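Local coordinates for replication protein (PDB 6H24), which is a plasmid-type replication initiator, present here as its WH1 winged-helix domain, and probably takes part in starting replication of the DNA that encodes it, at residues N42-V47 / T108-F113; V47-Y52 / Q65-A70; I4-A9 / V118-R123. All blocks are in the same frame, centred on the assembly; numbering follows the deposited sequence.

Overall arrangement
Interactions 1 and 2 adjoin, their centres about 12 Å apart, and share Val47: in interaction 1 it pairs with strand 108-113, in interaction 2 it meets helix 60-75 just before the chain turns into helix 49-56. Val109 of interaction 1 also packs on Leu67 of interaction 2. Interaction 3 lies across the centre of the chain from both, about 19 Å from interaction 1 and 24 Å from interaction 2, centre to centre. Its link to interaction 1 is Phe113, whose CE2 lies 3.6 Å from Ile121 CD1. Interaction 3 joins helix 2-14 to the segment leading into helix 121-128; interaction 1 also reaches the second subunit.

Interaction 1: residues N42-V47 / T108-F113; sequences NDPLTV and TVEIIF
Leu45 and Phe113 meet at about a right angle: the leucine CD1 comes to the edge of the ring, near its plane, 3.6 Å from Phe113 CE2. Leu45, Val47, Val109 and Ile111 share one face of an antiparallel sheet. Here a chi1 of -60° puts Val109 CG1 beside the backbone N and leaves CG2 between the backbone N and the carbonyl carbon, where it meets Val47 CB at 3.7 Å.

Thr46 and Glu110 occupy the other face as a non-hydrogen-bonded pair, the threonine hydroxyl lying across the Glu110 chain, nearest its CG. Glu110 runs out extended from CG and lies alongside Pro44, pointing the same way, with OE1 3.5 Å from Pro44 CB. Its OE2 forms a salt bridge with Arg85 of the second subunit, so this carboxylate belongs to the dimer contact as well. Ile112 also runs beside Pro44; with its CG1 anti to the carbonyl carbon (chi1 -52°), the chain carries CD1 to 3.9 Å from Pro44 CG.

The backbones fix this arrangement through two hydrogen-bonded pairs, Leu45 with Ile111 and Val47 with Val109. Leu45 N reaches Ile111 O at 2.8 Å, and Val47 N reaches Val109 O at 2.9 Å in a nearly straight bond (170° at the hydrogen). Between them, the CA of Glu110 makes a C-H...O contact of 3.2 Å with Leu45 O.

Strand 108-113 is the middle strand, flanked by 45-48 and 97-103; Glu110 and Ile112 bond through their backbones to Gly101, Ser98 and Gln99 of strand 97-103. Helix 19-34 packs on Leu45 and Val47 through Ala32, Leu27 and Ala28, while helix 60-75 brings Cys71 against Val109 and Ile111.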
ATOM      1  N   ASN A  42       5.070   3.259   7.857  1.00 24.27           N
ATOM      2  CA  ASN A  42       5.776   2.026   8.173  1.00 27.40           C
ATOM      3  C   ASN A  42       5.180   1.221   9.318  1.00 27.50           C
ATOM      4  O   ASN A  42       5.229  -0.010   9.269  1.00 30.48           O
ATOM      5  CB  ASN A  42       7.238   2.337   8.523  1.00 32.82           C
ATOM      6  CG  ASN A  42       8.155   2.205   7.339  1.00 43.24           C
ATOM      7  OD1 ASN A  42       8.573   1.103   6.985  1.00 45.34           O
ATOM      8  ND2 ASN A  42       8.455   3.327   6.696  1.00 50.62           N
ATOM      9  N   ASP A  43       4.620   1.866  10.326  1.00 26.56           N
ATOM     10  CA  ASP A  43       4.346   1.178  11.586  1.00 28.47           C
ATOM     11  C   ASP A  43       2.883   0.789  11.681  1.00 26.56           C
ATOM     12  O   ASP A  43       2.012   1.649  11.488  1.00 26.26           O
ATOM     13  CB  ASP A  43       4.708   2.080  12.766  1.00 30.65           C
ATOM     14  CG  ASP A  43       6.184   2.419  12.814  1.00 34.54           C
ATOM     15  OD1 ASP A  43       6.986   1.683  12.203  1.00 36.47           O
ATOM     16  OD2 ASP A  43       6.537   3.430  13.456  1.00 35.07           O
ATOM     17  N   PRO A  44       2.557  -0.466  11.998  1.00 26.66           N
ATOM     18  CA  PRO A  44       1.147  -0.829  12.140  1.00 24.87           C
ATOM     19  C   PRO A  44       0.486  -0.142  13.317  1.00 25.99           C
ATOM     20  O   PRO A  44       1.091   0.068  14.372  1.00 27.53           O
ATOM     21  CB  PRO A  44       1.181  -2.348  12.360  1.00 28.51           C
ATOM     22  CG  PRO A  44       2.466  -2.787  11.808  1.00 32.19           C
ATOM     23  CD  PRO A  44       3.425  -1.657  12.060  1.00 30.27           C
ATOM     24  N   LEU A  45      -0.788   0.163  13.121  1.00 20.92           N
ATOM     25  CA  LEU A  45      -1.644   0.756  14.137  1.00 24.15           C
ATOM     26  C   LEU A  45      -2.658  -0.291  14.573  1.00 24.93           C
ATOM     27  O   LEU A  45      -3.319  -0.901  13.730  1.00 25.76           O
ATOM     28  CB  LEU A  45      -2.355   1.982  13.577  1.00 24.79           C
ATOM     29  CG  LEU A  45      -1.438   3.108  13.115  1.00 25.32           C
ATOM     30  CD1 LEU A  45      -2.223   4.161  12.376  1.00 27.53           C
ATOM     31  CD2 LEU A  45      -0.753   3.708  14.322  1.00 25.45           C
ATOM     32  N   THR A  46      -2.768  -0.506  15.877  1.00 25.36           N
ATOM     33  CA  THR A  46      -3.695  -1.487  16.420  1.00 24.66           C
ATOM     34  C   THR A  46      -5.047  -0.842  16.708  1.00 23.25           C
ATOM     35  O   THR A  46      -5.121   0.311  17.143  1.00 24.23           O
ATOM     36  CB  THR A  46      -3.125  -2.119  17.693  1.00 27.92           C
ATOM     37  OG1 THR A  46      -1.903  -2.806  17.382  1.00 31.41           O
ATOM     38  CG2 THR A  46      -4.114  -3.103  18.314  1.00 27.86           C
ATOM     39  N   VAL A  47      -6.114  -1.592  16.433  1.00 22.84           N
ATOM     40  CA  VAL A  47      -7.476  -1.231  16.817  1.00 24.94           C
ATOM     41  C   VAL A  47      -8.089  -2.408  17.561  1.00 24.45           C
ATOM     42  O   VAL A  47      -8.081  -3.540  17.061  1.00 24.65           O
ATOM     43  CB  VAL A  47      -8.354  -0.854  15.608  1.00 26.47           C
ATOM     44  CG1 VAL A  47      -9.796  -0.602  16.055  1.00 27.73           C
ATOM     45  CG2 VAL A  47      -7.793   0.364  14.896  1.00 28.97           C
ATOM     46  N   THR A 108      -8.569  -7.986  17.754  1.00 25.36           N
ATOM     47  CA  THR A 108      -7.833  -6.799  17.343  1.00 25.98           C
ATOM     48  C   THR A 108      -7.535  -6.875  15.854  1.00 23.93           C
ATOM     49  O   THR A 108      -7.411  -7.965  15.279  1.00 23.88           O
ATOM     50  CB  THR A 108      -6.518  -6.650  18.119  1.00 30.05           C
ATOM     51  OG1 THR A 108      -5.664  -7.766  17.843  1.00 32.54           O
ATOM     52  CG2 THR A 108      -6.783  -6.603  19.606  1.00 31.79           C
ATOM     53  N   VAL A 109      -7.430  -5.704  15.231  1.00 22.06           N
ATOM     54  CA  VAL A 109      -6.994  -5.575  13.850  1.00 22.19           C
ATOM     55  C   VAL A 109      -5.813  -4.605  13.810  1.00 21.81           C
ATOM     56  O   VAL A 109      -5.505  -3.918  14.786  1.00 22.92           O
ATOM     57  CB  VAL A 109      -8.130  -5.102  12.917  1.00 22.99           C
ATOM     58  CG1 VAL A 109      -9.293  -6.104  12.930  1.00 24.53           C
ATOM     59  CG2 VAL A 109      -8.603  -3.723  13.314  1.00 25.06           C
ATOM     60  N   GLU A 110      -5.132  -4.579  12.667  1.00 23.42           N
ATOM     61  CA  GLU A 110      -3.952  -3.753  12.462  1.00 26.16           C
ATOM     62  C   GLU A 110      -4.017  -3.173  11.057  1.00 26.28           C
ATOM     63  O   GLU A 110      -4.375  -3.879  10.115  1.00 29.12           O
ATOM     64  CB  GLU A 110      -2.658  -4.560  12.586  1.00 29.81           C
ATOM     65  CG  GLU A 110      -2.165  -4.819  13.975  1.00 34.82           C
ATOM     66  CD  GLU A 110      -0.767  -5.401  13.953  1.00 38.05           C
ATOM     67  OE1 GLU A 110      -0.178  -5.491  12.851  1.00 38.87           O
ATOM     68  OE2 GLU A 110      -0.266  -5.785  15.024  1.00 40.50           O
ATOM     69  N   ILE A 111      -3.616  -1.915  10.899  1.00 22.47           N
ATOM     70  CA  ILE A 111      -3.555  -1.304   9.579  1.00 21.59           C
ATOM     71  C   ILE A 111      -2.300  -0.449   9.478  1.00 19.74           C
ATOM     72  O   ILE A 111      -1.776   0.034  10.484  1.00 20.59           O
ATOM     73  CB  ILE A 111      -4.798  -0.445   9.243  1.00 23.43           C
ATOM     74  CG1 ILE A 111      -4.916   0.778  10.159  1.00 25.39           C
ATOM     75  CG2 ILE A 111      -6.073  -1.284   9.334  1.00 24.90           C
ATOM     76  CD1 ILE A 111      -6.019   1.734   9.732  1.00 25.84           C
ATOM     77  N   ILE A 112      -1.806  -0.283   8.259  1.00 20.12           N
ATOM     78  CA  ILE A 112      -0.801   0.726   7.951  1.00 19.61           C
ATOM     79  C   ILE A 112      -1.359   1.643   6.873  1.00 19.00           C
ATOM     80  O   ILE A 112      -1.771   1.171   5.811  1.00 19.45           O
ATOM     81  CB  ILE A 112       0.530   0.122   7.482  1.00 20.42           C
ATOM     82  CG1 ILE A 112       1.041  -0.941   8.458  1.00 22.55           C
ATOM     83  CG2 ILE A 112       1.565   1.243   7.345  1.00 20.46           C
ATOM     84  CD1 ILE A 112       2.380  -1.554   8.057  1.00 24.61           C
ATOM     85  N   PHE A 113      -1.358   2.944   7.132  1.00 19.00           N
ATOM     86  CA  PHE A 113      -1.809   3.889   6.121  1.00 17.01           C
ATOM     87  C   PHE A 113      -0.783   4.030   5.007  1.00 18.56           C
ATOM     88  O   PHE A 113       0.428   3.997   5.242  1.00 19.58           O
ATOM     89  CB  PHE A 113      -2.083   5.252   6.754  1.00 17.88           C
ATOM     90  CG  PHE A 113      -3.325   5.288   7.579  1.00 20.13           C
ATOM     91  CD1 PHE A 113      -4.572   5.258   6.976  1.00 21.03           C
ATOM     92  CD2 PHE A 113      -3.258   5.330   8.960  1.00 23.19           C
ATOM     93  CE1 PHE A 113      -5.727   5.283   7.732  1.00 23.52           C
ATOM     94  CE2 PHE A 113      -4.413   5.355   9.723  1.00 24.30           C
ATOM     95  CZ  PHE A 113      -5.648   5.343   9.111  1.00 24.37           C
TER

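Interaction 2: residues V47-Y52 / Q65-A70; sequences VHASSY and QALKDA
Leu67 reaches from helix 60-75 over the Tyr52 ring, the two side chains sliding past each other in opposite directions. With CG anti to the backbone N (chi1 -176°), the Tyr52 ring extends toward helix 60-75. Leu67 CD2 stands over one face in a CH-pi contact, 4.2 Å from the Tyr52 ring centroid and displaced toward the rim, while Leu67 CG approaches Tyr52 CD2 at 3.7 Å. Ala66 meets the same ring differently: its CB lies at the edge, near the ring plane, 4.1 Å from Tyr52 CE2. One tyrosine thus receives two successive residues of the helix, one over a face and one at its rim.

The other methyl of the leucine, CD1, goes to the start of helix 49-56. It lies 3.8 Å from Ala49 CA and 4.0 Å from Val47 CG1, touching the strand end and the first helical turn at once.

This is the helical side of a winged-helix fold, where helix 49-56 and helix 60-75 follow one another, consistent with the helix-turn-helix element of this family. No hydrogen bond crosses between the two segments; the contact is apolar.

Outward from this shell, His48 sits at the N-cap position of helix 49-56, and its carbonyl oxygen accepts a bond from Tyr52 N at 3.2 Å. His48 N is in turn hydrogen-bonded to Glu31 of helix 19-34. That helix also lays Val20 and Leu27 against Tyr52. Earlier on helix 60-75, Tyr64 touches Ala49 and Ala63 touches Tyr52.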
ATOM      1  N   VAL A  47      -6.114  -1.592  16.433  1.00 22.84           N
ATOM      2  CA  VAL A  47      -7.476  -1.231  16.817  1.00 24.94           C
ATOM      3  C   VAL A  47      -8.089  -2.408  17.561  1.00 24.45           C
ATOM      4  O   VAL A  47      -8.081  -3.540  17.061  1.00 24.65           O
ATOM      5  CB  VAL A  47      -8.354  -0.854  15.608  1.00 26.47           C
ATOM      6  CG1 VAL A  47      -9.796  -0.602  16.055  1.00 27.73           C
ATOM      7  CG2 VAL A  47      -7.793   0.364  14.896  1.00 28.97           C
ATOM      8  N   HIS A  48      -8.597  -2.146  18.760  1.00 25.62           N
ATOM      9  CA  HIS A  48      -9.261  -3.148  19.576  1.00 26.96           C
ATOM     10  C   HIS A  48     -10.766  -3.084  19.379  1.00 25.56           C
ATOM     11  O   HIS A  48     -11.354  -2.000  19.371  1.00 25.27           O
ATOM     12  CB  HIS A  48      -8.946  -2.947  21.063  1.00 31.01           C
ATOM     13  CG  HIS A  48      -7.543  -3.295  21.444  1.00 33.62           C
ATOM     14  ND1 HIS A  48      -6.457  -2.517  21.106  1.00 33.60           N
ATOM     15  CD2 HIS A  48      -7.053  -4.336  22.158  1.00 35.82           C
ATOM     16  CE1 HIS A  48      -5.357  -3.073  21.583  1.00 34.59           C
ATOM     17  NE2 HIS A  48      -5.690  -4.179  22.221  1.00 36.21           N
ATOM     18  N   ALA A  49     -11.397  -4.252  19.230  1.00 26.21           N
ATOM     19  CA  ALA A  49     -12.855  -4.279  19.240  1.00 26.80           C
ATOM     20  C   ALA A  49     -13.402  -3.660  20.523  1.00 28.91           C
ATOM     21  O   ALA A  49     -14.471  -3.041  20.505  1.00 30.05           O
ATOM     22  CB  ALA A  49     -13.371  -5.711  19.079  1.00 28.36           C
ATOM     23  N   SER A  50     -12.679  -3.810  21.637  1.00 29.21           N
ATOM     24  CA  SER A  50     -13.115  -3.211  22.893  1.00 32.61           C
ATOM     25  C   SER A  50     -13.194  -1.694  22.782  1.00 33.21           C
ATOM     26  O   SER A  50     -14.101  -1.074  23.348  1.00 33.89           O
ATOM     27  CB  SER A  50     -12.160  -3.610  24.020  1.00 34.93           C
ATOM     28  OG  SER A  50     -10.817  -3.292  23.688  1.00 35.79           O
ATOM     29  N   SER A  51     -12.266  -1.078  22.045  1.00 34.20           N
ATOM     30  CA  SER A  51     -12.322   0.369  21.846  1.00 35.61           C
ATOM     31  C   SER A  51     -13.510   0.749  20.969  1.00 32.88           C
ATOM     32  O   SER A  51     -14.183   1.752  21.223  1.00 35.45           O
ATOM     33  CB  SER A  51     -11.020   0.876  21.230  1.00 38.06           C
ATOM     34  OG  SER A  51      -9.901   0.518  22.020  1.00 42.47           O
ATOM     35  N   TYR A  52     -13.776  -0.044  19.925  1.00 28.47           N
ATOM     36  CA  TYR A  52     -14.952   0.185  19.088  1.00 26.92           C
ATOM     37  C   TYR A  52     -16.207   0.161  19.940  1.00 29.80           C
ATOM     38  O   TYR A  52     -17.059   1.057  19.838  1.00 30.29           O
ATOM     39  CB  TYR A  52     -14.961  -0.870  17.967  1.00 27.37           C
ATOM     40  CG  TYR A  52     -16.052  -0.777  16.913  1.00 30.54           C
ATOM     41  CD1 TYR A  52     -16.552   0.445  16.483  1.00 33.84           C
ATOM     42  CD2 TYR A  52     -16.501  -1.922  16.267  1.00 33.33           C
ATOM     43  CE1 TYR A  52     -17.532   0.513  15.495  1.00 35.01           C
ATOM     44  CE2 TYR A  52     -17.467  -1.864  15.278  1.00 34.05           C
ATOM     45  CZ  TYR A  52     -17.977  -0.646  14.894  1.00 34.96           C
ATOM     46  OH  TYR A  52     -18.940  -0.609  13.906  1.00 36.06           O
ATOM     47  N   GLN A  65     -16.004  -8.732  14.155  1.00 32.40           N
ATOM     48  CA  GLN A  65     -16.215  -9.116  12.761  1.00 31.72           C
ATOM     49  C   GLN A  65     -16.434  -7.888  11.884  1.00 29.74           C
ATOM     50  O   GLN A  65     -15.955  -7.833  10.745  1.00 28.81           O
ATOM     51  CB  GLN A  65     -17.399 -10.073  12.643  1.00 34.42           C
ATOM     52  CG  GLN A  65     -17.529 -10.711  11.265  1.00 35.47           C
ATOM     53  CD  GLN A  65     -16.362 -11.640  10.945  1.00 34.85           C
ATOM     54  OE1 GLN A  65     -16.015 -12.516  11.739  1.00 35.78           O
ATOM     55  NE2 GLN A  65     -15.747 -11.441   9.788  1.00 33.37           N
ATOM     56  N   ALA A  66     -17.167  -6.893  12.396  1.00 30.05           N
ATOM     57  CA  ALA A  66     -17.381  -5.665  11.640  1.00 29.63           C
ATOM     58  C   ALA A  66     -16.059  -4.982  11.316  1.00 27.41           C
ATOM     59  O   ALA A  66     -15.845  -4.535  10.182  1.00 27.38           O
ATOM     60  CB  ALA A  66     -18.280  -4.716  12.436  1.00 30.22           C
ATOM     61  N   LEU A  67     -15.156  -4.911  12.291  1.00 27.46           N
ATOM     62  CA  LEU A  67     -13.841  -4.330  12.048  1.00 26.55           C
ATOM     63  C   LEU A  67     -13.038  -5.167  11.062  1.00 26.98           C
ATOM     64  O   LEU A  67     -12.395  -4.627  10.152  1.00 25.18           O
ATOM     65  CB  LEU A  67     -13.083  -4.217  13.365  1.00 27.50           C
ATOM     66  CG  LEU A  67     -13.550  -3.187  14.382  1.00 29.42           C
ATOM     67  CD1 LEU A  67     -12.673  -3.349  15.599  1.00 29.53           C
ATOM     68  CD2 LEU A  67     -13.469  -1.779  13.818  1.00 30.06           C
ATOM     69  N   LYS A  68     -13.066  -6.488  11.226  1.00 27.70           N
ATOM     70  CA  LYS A  68     -12.354  -7.374  10.313  1.00 28.31           C
ATOM     71  C   LYS A  68     -12.827  -7.168   8.882  1.00 27.22           C
ATOM     72  O   LYS A  68     -12.015  -7.056   7.952  1.00 26.87           O
ATOM     73  CB  LYS A  68     -12.576  -8.815  10.772  1.00 31.79           C
ATOM     74  CG  LYS A  68     -11.729  -9.865  10.116  1.00 33.30           C
ATOM     75  CD  LYS A  68     -11.801 -11.129  10.953  1.00 34.03           C
ATOM     76  CE  LYS A  68     -11.355 -12.337  10.168  1.00 33.20           C
ATOM     77  NZ  LYS A  68     -11.554 -13.612  10.917  1.00 33.06           N
ATOM     78  N   ASP A  69     -14.146  -7.105   8.686  1.00 27.94           N
ATOM     79  CA  ASP A  69     -14.700  -6.882   7.356  1.00 30.77           C
ATOM     80  C   ASP A  69     -14.408  -5.475   6.844  1.00 27.95           C
ATOM     81  O   ASP A  69     -14.200  -5.284   5.642  1.00 27.81           O
ATOM     82  CB  ASP A  69     -16.207  -7.150   7.367  1.00 38.10           C
ATOM     83  CG  ASP A  69     -16.534  -8.626   7.495  1.00 45.10           C
ATOM     84  OD1 ASP A  69     -17.614  -8.954   8.026  1.00 48.21           O
ATOM     85  OD2 ASP A  69     -15.694  -9.458   7.095  1.00 45.76           O
ATOM     86  N   ALA A  70     -14.415  -4.472   7.731  1.00 25.76           N
ATOM     87  CA  ALA A  70     -14.101  -3.107   7.312  1.00 26.75           C
ATOM     88  C   ALA A  70     -12.662  -2.992   6.820  1.00 26.59           C
ATOM     89  O   ALA A  70     -12.381  -2.253   5.867  1.00 26.24           O
ATOM     90  CB  ALA A  70     -14.333  -2.137   8.468  1.00 27.27           C
TER

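Interaction 3: residues I4-A9 / V118-R123; sequences IVKDNA and VPLITR
Two helices of the domain, the N-terminal helix 2-14 and the C-terminal helix 121-128, are joined by a salt bridge between Asp7 and Arg123. The main bond runs from Arg123 NE to Asp7 OD2 at 3.0 Å, with 155° at the hydrogen, and uses the syn lone pair of that oxygen. Arg123 NH2 adds a weak, longer bond to Asp7 OD1 at 3.3 Å. The acid thus meets the NE and NH2 edge of the guanidinium, but not flat against it: the two planes are 36° apart, and the side chains cross at about a right angle. The arginine chain bends at chi2 and chi3, turning NE toward Asp7 OD2, and its NH1 is held by Glu126 one turn further along its own helix.

In the WH1 fold this brings together two segments more than a hundred residues apart in sequence, and places the first helix against the segment that follows strand 108-113. Leu120, at the N-cap position of helix 121-128, lies beside the ion pair. Its CD2 lies 3.8 Å from Asp7 OD2, and its CD1 lies 3.9 Å from Lys6 CE, the two methyls parting between neighbouring residues of helix 2-14.

Lys6 crosses Pro119 at about a right angle, bringing NZ to 3.7 Å from Pro119 CG. The ammonium is hydrogen-bonded to the carbonyl oxygen of Ala116, just ahead of this turn. Tyr81 of strand 78-85 packs against Lys6, and Leu10 and Met11 of the first helix touch Leu120 and Arg123.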
ATOM      1  N   ILE A   4      -3.715  20.938  -1.873  1.00 33.72           N
ATOM      2  CA  ILE A   4      -5.149  21.175  -2.008  1.00 35.62           C
ATOM      3  C   ILE A   4      -5.773  20.153  -2.950  1.00 33.58           C
ATOM      4  O   ILE A   4      -6.871  19.643  -2.692  1.00 32.63           O
ATOM      5  CB  ILE A   4      -5.407  22.614  -2.495  1.00 38.88           C
ATOM      6  N   VAL A   5      -5.076  19.805  -4.033  1.00 33.49           N
ATOM      7  CA  VAL A   5      -5.628  18.851  -4.990  1.00 33.52           C
ATOM      8  C   VAL A   5      -5.765  17.475  -4.349  1.00 30.92           C
ATOM      9  O   VAL A   5      -6.789  16.798  -4.511  1.00 29.96           O
ATOM     10  CB  VAL A   5      -4.762  18.800  -6.261  1.00 35.78           C
ATOM     11  CG1 VAL A   5      -5.269  17.730  -7.208  1.00 35.32           C
ATOM     12  CG2 VAL A   5      -4.788  20.146  -6.969  1.00 39.19           C
ATOM     13  N   LYS A   6      -4.723  17.016  -3.648  1.00 29.53           N
ATOM     14  CA  LYS A   6      -4.790  15.694  -3.026  1.00 27.23           C
ATOM     15  C   LYS A   6      -5.853  15.672  -1.932  1.00 26.73           C
ATOM     16  O   LYS A   6      -6.624  14.713  -1.828  1.00 25.73           O
ATOM     17  CB  LYS A   6      -3.417  15.271  -2.500  1.00 27.76           C
ATOM     18  CG  LYS A   6      -3.401  13.836  -1.950  1.00 27.01           C
ATOM     19  CD  LYS A   6      -2.020  13.354  -1.481  1.00 28.47           C
ATOM     20  CE  LYS A   6      -1.388  14.185  -0.390  1.00 29.98           C
ATOM     21  NZ  LYS A   6      -0.152  13.495   0.078  1.00 32.04           N
ATOM     22  N   ASP A   7      -5.893  16.717  -1.098  1.00 27.84           N
ATOM     23  CA  ASP A   7      -6.912  16.830  -0.057  1.00 28.34           C
ATOM     24  C   ASP A   7      -8.302  16.704  -0.670  1.00 28.22           C
ATOM     25  O   ASP A   7      -9.131  15.910  -0.211  1.00 27.67           O
ATOM     26  CB  ASP A   7      -6.723  18.181   0.651  1.00 30.53           C
ATOM     27  CG  ASP A   7      -7.630  18.385   1.869  1.00 32.88           C
ATOM     28  OD1 ASP A   7      -8.803  17.965   1.853  1.00 34.55           O
ATOM     29  OD2 ASP A   7      -7.164  19.025   2.845  1.00 35.71           O
ATOM     30  N   ASN A   8      -8.545  17.437  -1.760  1.00 29.07           N
ATOM     31  CA  ASN A   8      -9.837  17.381  -2.433  1.00 29.97           C
ATOM     32  C   ASN A   8     -10.145  15.974  -2.919  1.00 28.44           C
ATOM     33  O   ASN A   8     -11.265  15.476  -2.754  1.00 28.75           O
ATOM     34  CB  ASN A   8      -9.852  18.344  -3.617  1.00 33.61           C
ATOM     35  CG  ASN A   8      -9.951  19.789  -3.195  1.00 40.21           C
ATOM     36  OD1 ASN A   8     -10.285  20.096  -2.050  1.00 44.02           O
ATOM     37  ND2 ASN A   8      -9.675  20.691  -4.127  1.00 42.53           N
ATOM     38  N   ALA A   9      -9.171  15.330  -3.566  1.00 27.33           N
ATOM     39  CA  ALA A   9      -9.401  13.991  -4.098  1.00 26.46           C
ATOM     40  C   ALA A   9      -9.700  13.005  -2.977  1.00 24.89           C
ATOM     41  O   ALA A   9     -10.594  12.158  -3.104  1.00 24.57           O
ATOM     42  CB  ALA A   9      -8.195  13.531  -4.915  1.00 26.40           C
ATOM     43  N   VAL A 118      -1.030   9.564   4.927  1.00 20.94           N
ATOM     44  CA  VAL A 118      -0.469   9.930   6.229  1.00 21.98           C
ATOM     45  C   VAL A 118      -0.552  11.433   6.508  1.00 23.63           C
ATOM     46  O   VAL A 118      -0.965  11.810   7.616  1.00 23.75           O
ATOM     47  CB  VAL A 118       0.956   9.385   6.354  1.00 22.08           C
ATOM     48  CG1 VAL A 118       1.646   9.972   7.564  1.00 22.69           C
ATOM     49  CG2 VAL A 118       0.967   7.858   6.437  1.00 20.78           C
ATOM     50  N   PRO A 119      -0.164  12.329   5.593  1.00 24.79           N
ATOM     51  CA  PRO A 119      -0.186  13.768   5.925  1.00 25.16           C
ATOM     52  C   PRO A 119      -1.581  14.344   6.047  1.00 26.07           C
ATOM     53  O   PRO A 119      -1.728  15.458   6.565  1.00 27.24           O
ATOM     54  CB  PRO A 119       0.568  14.427   4.762  1.00 26.83           C
ATOM     55  CG  PRO A 119       0.610  13.413   3.674  1.00 27.91           C
ATOM     56  CD  PRO A 119       0.455  12.058   4.280  1.00 26.30           C
ATOM     57  N   LEU A 120      -2.603  13.624   5.598  1.00 23.88           N
ATOM     58  CA  LEU A 120      -3.985  14.081   5.667  1.00 25.35           C
ATOM     59  C   LEU A 120      -4.786  13.372   6.754  1.00 23.48           C
ATOM     60  O   LEU A 120      -6.014  13.472   6.764  1.00 22.61           O
ATOM     61  CB  LEU A 120      -4.660  13.888   4.309  1.00 25.39           C
ATOM     62  CG  LEU A 120      -4.157  14.832   3.216  1.00 27.24           C
ATOM     63  CD1 LEU A 120      -4.557  14.351   1.827  1.00 26.87           C
ATOM     64  CD2 LEU A 120      -4.667  16.243   3.459  1.00 30.52           C
ATOM     65  N   ILE A 121      -4.126  12.673   7.681  1.00 24.40           N
ATOM     66  CA  ILE A 121      -4.859  11.924   8.698  1.00 27.02           C
ATOM     67  C   ILE A 121      -5.684  12.863   9.579  1.00 23.99           C
ATOM     68  O   ILE A 121      -6.810  12.531   9.960  1.00 23.90           O
ATOM     69  CB  ILE A 121      -3.896  11.061   9.529  1.00 40.30           C
ATOM     70  CG1 ILE A 121      -3.508   9.802   8.749  1.00 52.87           C
ATOM     71  CG2 ILE A 121      -4.549  10.636  10.833  1.00 42.27           C
ATOM     72  CD1 ILE A 121      -4.617   8.760   8.681  1.00 61.67           C
ATOM     73  N   THR A 122      -5.152  14.042   9.917  1.00 25.24           N
ATOM     74  CA  THR A 122      -5.938  14.951  10.745  1.00 26.05           C
ATOM     75  C   THR A 122      -7.157  15.465   9.991  1.00 24.76           C
ATOM     76  O   THR A 122      -8.208  15.699  10.603  1.00 25.04           O
ATOM     77  CB  THR A 122      -5.089  16.113  11.261  1.00 30.85           C
ATOM     78  OG1 THR A 122      -4.065  15.589  12.109  1.00 30.85           O
ATOM     79  CG2 THR A 122      -5.956  17.068  12.072  1.00 35.87           C
ATOM     80  N   ARG A 123      -7.041  15.647   8.673  1.00 24.34           N
ATOM     81  CA  ARG A 123      -8.206  16.022   7.877  1.00 26.31           C
ATOM     82  C   ARG A 123      -9.247  14.909   7.882  1.00 23.61           C
ATOM     83  O   ARG A 123     -10.454  15.176   7.943  1.00 23.97           O
ATOM     84  CB  ARG A 123      -7.784  16.349   6.447  1.00 32.38           C
ATOM     85  CG  ARG A 123      -6.963  17.623   6.321  1.00 43.57           C
ATOM     86  CD  ARG A 123      -7.844  18.867   6.416  1.00 54.38           C
ATOM     87  NE  ARG A 123      -8.793  18.951   5.306  1.00 63.10           N
ATOM     88  CZ  ARG A 123     -10.104  18.733   5.400  1.00 71.51           C
ATOM     89  NH1 ARG A 123     -10.665  18.419   6.561  1.00 73.10           N
ATOM     90  NH2 ARG A 123     -10.860  18.837   4.317  1.00 76.95           N
TER